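Local coordinates for HTH-type dhaKLM operon transcriptional activator DhaS (Lactococcus lactis, PDB 2IU5), which activates transcription of the dhaKLM operon, in complex with DhaQ and upon activation by dihydroxyacetone, by binding an inverted repeat at its promoter, at residues L122-V125 against I126-E130; D78-G81 against W82-E85; H136-D139 against L140-S143. The protein carries 1 engineered substitution. One frame throughout, in Å; residues are numbered along the deposited sequence.

Interaction 1 of 3, residues L122-V125 against I126-E130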
loop_
_atom_site.group_PDB
_atom_site.type_symbol
_atom_site.label_atom_id
_atom_site.label_comp_id
_atom_site.label_asym_id
_atom_site.label_seq_id
_atom_site.Cartn_x
_atom_site.Cartn_y
_atom_site.Cartn_z
ATOM N N LEU A 122 11.461 1.194 -7.482
ATOM C CA LEU A 122 10.975 0.368 -8.602
ATOM C C LEU A 122 11.376 0.912 -9.981
ATOM O O LEU A 122 11.683 0.156 -10.889
ATOM C CB LEU A 122 9.472 0.101 -8.518
ATOM C CG LEU A 122 9.067 -1.184 -7.804
ATOM C CD1 LEU A 122 9.434 -2.403 -8.642
ATOM C CD2 LEU A 122 9.649 -1.252 -6.400
ATOM N N ASP A 123 11.374 2.237 -10.126
ATOM C CA ASP A 123 11.803 2.857 -11.372
ATOM C C ASP A 123 13.248 2.432 -11.641
ATOM O O ASP A 123 13.577 2.112 -12.782
ATOM C CB ASP A 123 11.635 4.381 -11.290
ATOM C CG ASP A 123 10.173 4.809 -11.444
ATOM O OD1 ASP A 123 9.338 3.954 -11.807
ATOM O OD2 ASP A 123 9.865 5.991 -11.201
ATOM N N LYS A 124 14.062 2.431 -10.587
ATOM C CA LYS A 124 15.475 1.982 -10.662
ATOM C C LYS A 124 15.609 0.496 -11.030
ATOM O O LYS A 124 16.482 0.125 -11.826
ATOM C CB LYS A 124 16.155 2.261 -9.316
ATOM C CG LYS A 124 17.627 1.846 -9.211
ATOM C CD LYS A 124 18.460 2.609 -10.201
ATOM C CE LYS A 124 19.905 2.742 -9.710
ATOM N NZ LYS A 124 20.563 1.409 -9.741
ATOM N N VAL A 125 14.756 -0.350 -10.456
ATOM C CA VAL A 125 14.711 -1.770 -10.825
ATOM C C VAL A 125 14.494 -1.940 -12.321
ATOM O O VAL A 125 15.228 -2.665 -13.014
ATOM C CB VAL A 125 13.600 -2.485 -10.014
ATOM C CG1 VAL A 125 13.434 -3.919 -10.479
ATOM C CG2 VAL A 125 13.940 -2.449 -8.537
ATOM N N ILE A 126 13.471 -1.262 -12.835
ATOM C CA ILE A 126 13.176 -1.323 -14.265
ATOM C C ILE A 126 14.361 -0.833 -15.105
ATOM O O ILE A 126 14.773 -1.515 -16.031
ATOM C CB ILE A 126 11.932 -0.483 -14.558
ATOM C CG1 ILE A 126 10.721 -1.099 -13.849
ATOM C CG2 ILE A 126 11.708 -0.390 -16.050
ATOM C CD1 ILE A 126 10.298 -2.468 -14.368
ATOM N N PHE A 127 14.886 0.345 -14.769
ATOM C CA PHE A 127 16.067 0.988 -15.394
ATOM C C PHE A 127 17.198 -0.036 -15.483
ATOM O O PHE A 127 17.763 -0.237 -16.543
ATOM C CB PHE A 127 16.467 2.144 -14.458
ATOM C CG PHE A 127 17.562 3.084 -14.936
ATOM C CD1 PHE A 127 17.369 3.949 -16.009
ATOM C CD2 PHE A 127 18.788 3.106 -14.288
ATOM C CE1 PHE A 127 18.394 4.808 -16.420
ATOM C CE2 PHE A 127 19.806 3.952 -14.685
ATOM C CZ PHE A 127 19.609 4.807 -15.757
ATOM N N ASP A 128 17.510 -0.674 -14.349
ATOM C CA ASP A 128 18.662 -1.580 -14.311
ATOM C C ASP A 128 18.390 -2.859 -15.097
ATOM O O ASP A 128 19.262 -3.384 -15.777
ATOM C CB ASP A 128 19.014 -1.971 -12.874
ATOM C CG ASP A 128 19.703 -0.867 -12.097
ATOM O OD1 ASP A 128 20.025 0.192 -12.677
ATOM O OD2 ASP A 128 19.948 -1.019 -10.866
ATOM N N GLN A 129 17.167 -3.371 -15.006
ATOM C CA GLN A 129 16.840 -4.585 -15.735
ATOM C C GLN A 129 16.958 -4.379 -17.240
ATOM O O GLN A 129 17.438 -5.242 -17.950
ATOM C CB GLN A 129 15.446 -5.070 -15.340
ATOM C CG GLN A 129 15.355 -5.701 -13.965
ATOM C CD GLN A 129 16.258 -6.894 -13.707
ATOM O OE1 GLN A 129 16.786 -7.021 -12.593
ATOM N NE2 GLN A 129 16.443 -7.763 -14.699
ATOM N N GLU A 130 16.518 -3.227 -17.723
ATOM C CA GLU A 130 16.541 -2.963 -19.155
ATOM C C GLU A 130 17.961 -2.862 -19.683
ATOM O O GLU A 130 18.192 -3.006 -20.884
ATOM C CB GLU A 130 15.777 -1.678 -19.439
ATOM C CG GLU A 130 14.272 -1.904 -19.256
ATOM C CD GLU A 130 13.431 -0.871 -19.977
ATOM O OE1 GLU A 130 13.876 0.292 -20.098
ATOM O OE2 GLU A 130 12.321 -1.232 -20.424
#
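Lys124 and Asp128 form an i to i+4 salt bridge on helix 110-132, in the all-helical C-terminal region of this TetR-family regulator. Lys124 NZ lies 2.7 Å from Asp128 OD2, on that oxygen's syn lone pair, and makes a weak bond of 3.2 Å to Asp128 OD1. The lysine starts out with CG anti to the backbone N (chi1 180°), then bends at chi2 and chi4, which brings its ammonium group over to the carboxylate one turn on. Both ends are buried and doubly engaged: NZ also pairs with Glu85, and OD2 also accepts from the backbone N of Gly81. The ammonium between two carboxylates would probably offset their mutual repulsion. Val125 packs against Trp82 and Ile182, and Ile126 against Trp137, Lys142 and Cys146, so the helix is enclosed on these sides. The amide of Gln129 is likewise buried and is held by Tyr80, Trp82 and Tyr135. The exposed flank carries Asp123 and Phe127. There the ring of Phe127 leads away from the helix and meets its neighbour loosely, CD2 lying 4.1 Å from Lys124 CD. Backbone bonds run beneath both flanks, among them Phe127 N to Asp123 O at 3.0 Å and Gln129 N to Val125 O at 2.9 Å.

Interaction 2 of 3, residues D78-G81 against W82-E85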
loop_
_atom_site.group_PDB
_atom_site.type_symbol
_atom_site.label_atom_id
_atom_site.label_comp_id
_atom_site.label_asym_id
_atom_site.label_seq_id
_atom_site.Cartn_x
_atom_site.Cartn_y
_atom_site.Cartn_z
ATOM N N ASP A 78 26.763 2.234 -9.863
ATOM C CA ASP A 78 26.657 0.845 -10.257
ATOM C C ASP A 78 25.856 0.654 -11.522
ATOM O O ASP A 78 24.809 1.261 -11.720
ATOM C CB ASP A 78 26.097 -0.004 -9.111
ATOM C CG ASP A 78 26.975 0.047 -7.869
ATOM O OD1 ASP A 78 28.049 -0.596 -7.870
ATOM O OD2 ASP A 78 26.597 0.727 -6.894
ATOM N N TYR A 79 26.374 -0.215 -12.376
ATOM C CA TYR A 79 25.654 -0.618 -13.541
ATOM C C TYR A 79 24.452 -1.453 -13.168
ATOM O O TYR A 79 23.394 -1.245 -13.740
ATOM C CB TYR A 79 26.545 -1.410 -14.489
ATOM C CG TYR A 79 26.007 -1.465 -15.894
ATOM C CD1 TYR A 79 26.146 -0.372 -16.740
ATOM C CD2 TYR A 79 25.368 -2.598 -16.377
ATOM C CE1 TYR A 79 25.660 -0.405 -18.032
ATOM C CE2 TYR A 79 24.876 -2.638 -17.673
ATOM C CZ TYR A 79 25.030 -1.534 -18.488
ATOM O OH TYR A 79 24.553 -1.550 -19.781
ATOM N N TYR A 80 24.582 -2.390 -12.236
ATOM C CA TYR A 80 23.426 -3.218 -11.888
ATOM C C TYR A 80 23.280 -3.267 -10.390
ATOM O O TYR A 80 23.817 -4.139 -9.697
ATOM C CB TYR A 80 23.429 -4.609 -12.550
ATOM C CG TYR A 80 22.216 -5.490 -12.257
ATOM C CD1 TYR A 80 21.071 -5.431 -13.048
ATOM C CD2 TYR A 80 22.218 -6.384 -11.183
ATOM C CE1 TYR A 80 19.952 -6.242 -12.781
ATOM C CE2 TYR A 80 21.119 -7.189 -10.911
ATOM C CZ TYR A 80 19.986 -7.118 -11.711
ATOM O OH TYR A 80 18.905 -7.926 -11.427
ATOM N N GLY A 81 22.534 -2.292 -9.908
ATOM C CA GLY A 81 22.634 -1.979 -8.516
ATOM C C GLY A 81 21.401 -2.235 -7.682
ATOM O O GLY A 81 21.498 -2.162 -6.460
ATOM N N TRP A 82 20.244 -2.528 -8.277
ATOM C CA TRP A 82 19.031 -2.421 -7.482
ATOM C C TRP A 82 18.974 -3.414 -6.330
ATOM O O TRP A 82 18.417 -3.086 -5.279
ATOM C CB TRP A 82 17.765 -2.462 -8.306
ATOM C CG TRP A 82 17.333 -3.782 -8.842
ATOM C CD1 TRP A 82 17.553 -4.231 -10.090
ATOM C CD2 TRP A 82 16.604 -4.817 -8.154
ATOM N NE1 TRP A 82 17.008 -5.497 -10.252
ATOM C CE2 TRP A 82 16.422 -5.870 -9.073
ATOM C CE3 TRP A 82 16.094 -4.954 -6.859
ATOM C CZ2 TRP A 82 15.752 -7.047 -8.748
ATOM C CZ3 TRP A 82 15.416 -6.139 -6.536
ATOM C CH2 TRP A 82 15.256 -7.162 -7.479
ATOM N N GLN A 83 19.542 -4.605 -6.531
ATOM C CA GLN A 83 19.447 -5.606 -5.470
ATOM C C GLN A 83 20.294 -5.143 -4.290
ATOM O O GLN A 83 19.882 -5.296 -3.139
ATOM C CB GLN A 83 19.862 -7.006 -5.934
ATOM C CG GLN A 83 18.955 -7.502 -7.056
ATOM C CD GLN A 83 19.171 -8.951 -7.397
ATOM O OE1 GLN A 83 19.466 -9.777 -6.524
ATOM N NE2 GLN A 83 19.023 -9.269 -8.676
ATOM N N ASN A 84 21.468 -4.576 -4.565
ATOM C CA ASN A 84 22.309 -4.034 -3.483
ATOM C C ASN A 84 21.636 -2.821 -2.838
ATOM O O ASN A 84 21.665 -2.640 -1.623
ATOM C CB ASN A 84 23.694 -3.670 -4.044
ATOM C CG ASN A 84 24.482 -4.899 -4.474
ATOM O OD1 ASN A 84 24.278 -5.967 -3.906
ATOM N ND2 ASN A 84 25.376 -4.764 -5.466
ATOM N N GLU A 85 21.014 -1.975 -3.646
ATOM C CA GLU A 85 20.343 -0.806 -3.086
ATOM C C GLU A 85 19.180 -1.156 -2.178
ATOM O O GLU A 85 18.993 -0.558 -1.103
ATOM C CB GLU A 85 19.888 0.111 -4.223
ATOM C CG GLU A 85 21.111 0.712 -4.874
ATOM C CD GLU A 85 21.023 0.796 -6.384
ATOM O OE1 GLU A 85 19.902 0.645 -6.928
ATOM O OE2 GLU A 85 22.080 1.017 -7.017
HETATM O O HOH W 1 24.157 0.206 -5.923
HETATM O O HOH W 2 22.462 -5.218 -7.385
#
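Tyr80 and Trp82 lie side by side and point the same way at the start of helix 82-95, where the loop after helix 57-73 enters the C-terminal region of the TetR-type fold. Their rings are oblique, the phenol and the five-membered indole ring having centroids 5.1 Å apart and planes at 64°. The closest carbons of the pair, Tyr80 CZ and Trp82 CD1, are 4.1 Å apart. Both polar ends, Tyr80 OH and Trp82 NE1, go to OE1 of Gln129 on helix 110-132.

Gln83 crosses the phenol obliquely, its amide plane turned 71° from the ring. Its NE2 comes in at the ring edge and donates to Tyr80 OH over 3.1 Å, a bent bond (146°) that stays near the amide plane. The aliphatic part of the same side chain covers one face of Trp82, with CG 3.5 Å above the ring, over its centre.

Glu85 curls back over the first turn. Its bend at chi2 sets the carboxylate beside Gly81, whose O accepts from Glu85 N at 2.9 Å. At its outer end the carboxylate is held by Lys124 through OE1 and by Asn76 through OE2. Asp78 approaches the same group, and the like charges stand 4.5 Å apart between Asp78 OD2 and Glu85 OE2. A water lies between them and donates to both oxygens, which would probably ease their repulsion. A second water bridges loop and helix, donating to Tyr80 O and accepting from Asn84 N at 3.1 Å.

Interaction 3 of 3, residues H136-D139 against L140-S143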
loop_
_atom_site.group_PDB
_atom_site.type_symbol
_atom_site.label_atom_id
_atom_site.label_comp_id
_atom_site.label_asym_id
_atom_site.label_seq_id
_atom_site.Cartn_x
_atom_site.Cartn_y
_atom_site.Cartn_z
ATOM N N HIS A 136 9.435 -7.163 -23.138
ATOM C CA HIS A 136 8.376 -6.724 -24.042
ATOM C C HIS A 136 7.299 -5.939 -23.312
ATOM O O HIS A 136 6.238 -5.667 -23.873
ATOM C CB HIS A 136 7.752 -7.890 -24.791
ATOM C CG HIS A 136 7.212 -8.959 -23.902
ATOM N ND1 HIS A 136 6.160 -8.751 -23.036
ATOM C CD2 HIS A 136 7.581 -10.251 -23.745
ATOM C CE1 HIS A 136 5.904 -9.872 -22.385
ATOM N NE2 HIS A 136 6.753 -10.796 -22.796
ATOM N N TRP A 137 7.581 -5.578 -22.066
ATOM C CA TRP A 137 6.635 -4.780 -21.286
ATOM C C TRP A 137 6.282 -3.475 -21.964
ATOM O O TRP A 137 7.159 -2.752 -22.414
ATOM C CB TRP A 137 7.083 -4.515 -19.842
ATOM C CG TRP A 137 8.530 -4.146 -19.567
ATOM C CD1 TRP A 137 9.378 -3.389 -20.340
ATOM C CD2 TRP A 137 9.280 -4.530 -18.414
ATOM N NE1 TRP A 137 10.611 -3.290 -19.727
ATOM C CE2 TRP A 137 10.575 -3.982 -18.544
ATOM C CE3 TRP A 137 8.982 -5.293 -17.281
ATOM C CZ2 TRP A 137 11.567 -4.177 -17.578
ATOM C CZ3 TRP A 137 9.964 -5.486 -16.321
ATOM C CH2 TRP A 137 11.247 -4.926 -16.475
ATOM N N SER A 138 4.994 -3.171 -22.036
ATOM C CA SER A 138 4.570 -1.859 -22.512
ATOM C C SER A 138 4.799 -0.784 -21.453
ATOM O O SER A 138 5.113 -1.068 -20.293
ATOM C CB SER A 138 3.089 -1.915 -22.852
ATOM O OG SER A 138 2.348 -1.987 -21.646
ATOM N N ASP A 139 4.644 0.478 -21.845
ATOM C CA ASP A 139 4.658 1.559 -20.866
ATOM C C ASP A 139 3.624 1.358 -19.759
ATOM O O ASP A 139 3.894 1.618 -18.592
ATOM C CB ASP A 139 4.462 2.923 -21.539
ATOM C CG ASP A 139 5.761 3.494 -22.091
ATOM O OD1 ASP A 139 6.845 2.963 -21.745
ATOM O OD2 ASP A 139 5.693 4.475 -22.869
ATOM N N LEU A 140 2.437 0.894 -20.130
ATOM C CA LEU A 140 1.377 0.647 -19.158
ATOM C C LEU A 140 1.806 -0.440 -18.176
ATOM O O LEU A 140 1.590 -0.333 -16.968
ATOM C CB LEU A 140 0.117 0.189 -19.899
ATOM C CG LEU A 140 -1.103 -0.050 -19.009
ATOM C CD1 LEU A 140 -1.681 1.284 -18.560
ATOM C CD2 LEU A 140 -2.141 -0.884 -19.746
ATOM N N GLU A 141 2.415 -1.488 -18.713
ATOM C CA GLU A 141 2.840 -2.633 -17.913
ATOM C C GLU A 141 3.969 -2.290 -16.953
ATOM O O GLU A 141 3.952 -2.688 -15.786
ATOM C CB GLU A 141 3.231 -3.784 -18.838
ATOM C CG GLU A 141 2.011 -4.453 -19.454
ATOM C CD GLU A 141 2.348 -5.430 -20.564
ATOM O OE1 GLU A 141 3.400 -5.277 -21.226
ATOM O OE2 GLU A 141 1.549 -6.366 -20.785
ATOM N N LYS A 142 4.965 -1.547 -17.424
ATOM C CA LYS A 142 6.012 -1.049 -16.531
ATOM C C LYS A 142 5.471 -0.169 -15.400
ATOM O O LYS A 142 5.877 -0.303 -14.237
ATOM C CB LYS A 142 7.020 -0.200 -17.330
ATOM C CG LYS A 142 8.034 -1.003 -18.111
ATOM C CD LYS A 142 9.055 -0.062 -18.753
ATOM C CE LYS A 142 8.617 0.327 -20.143
ATOM N NZ LYS A 142 9.688 0.978 -20.972
ATOM N N SER A 143 4.550 0.740 -15.725
ATOM C CA SER A 143 3.939 1.570 -14.692
ATOM C C SER A 143 3.235 0.660 -13.696
ATOM O O SER A 143 3.355 0.845 -12.504
ATOM C CB SER A 143 2.927 2.568 -15.257
ATOM O OG SER A 143 2.245 3.187 -14.168
#
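Ser138 and Glu141 exchange hydrogen bonds in both directions. Ser138 OG accepts from Glu141 N at 3.0 Å, and in return Glu141 OE1 accepts from Ser138 N at 2.8 Å, nearly straight at 167°. The carboxylate is met on its anti side, 20° out of its plane. The serine hydroxyl sits between its own backbone N and carbonyl carbon (chi1 72°), which turns OG back toward the first turn. Glu141, extended beyond CG, reaches the serine amide. With an alanine here in place of the glutamate, the backbone N that bonds to Ser138 OG would remain, but Ser138 N would probably be left without its carboxylate partner and the loop freer to shift at this point.

These reciprocal bonds make a capping box, with Ser138 as N-cap of helix 139-163, the helix that follows helix 110-132 in the C-terminal region. Backbone pairing begins at once, with Lys142 N to Ser138 O at 2.9 Å and Ser143 N to Asp139 O at 3.1 Å. The side chain of Ser143 bonds through OG to Arg147 NE.

The apolar contact is a CH-pi interaction between Lys142 and Trp137. Lys142 CG lies over one face of the indole, 3.5 Å from the centroid of the five-membered ring, and the two side chains cross at about a right angle. Trp137 NE1 donates to Glu130, and the indole stacks on Tyr135. Leu140 and Glu141 pack against Gln173 of the second subunit.

Charge pairing is looser. Lys142 NZ has a long, weak ion pair with Glu130, and stands 3.6 Å from Asp139 OD1 in a salt bridge at the helix start.

Going from the N terminus, interaction 2 comes first, where the loop after helix 57-73 turns into helix 82-95. Interaction 1 follows on helix 110-132, and interaction 3 opens helix 139-163. Each is local and closes no long loop; the three run in series without nesting or crossing. Interaction 1 is the middle member in space as well. Its centre lies about 9 Å from that of interaction 2, which it meets through Asp128 and Gln129, and about 12 Å from that of interaction 3, which it meets through Ile126 and Glu130. Interactions 2 and 3 do not touch, their nearest atoms being about 8 Å apart; helix 110-132, touching both, joins the starts of helices 82-95 and 139-163.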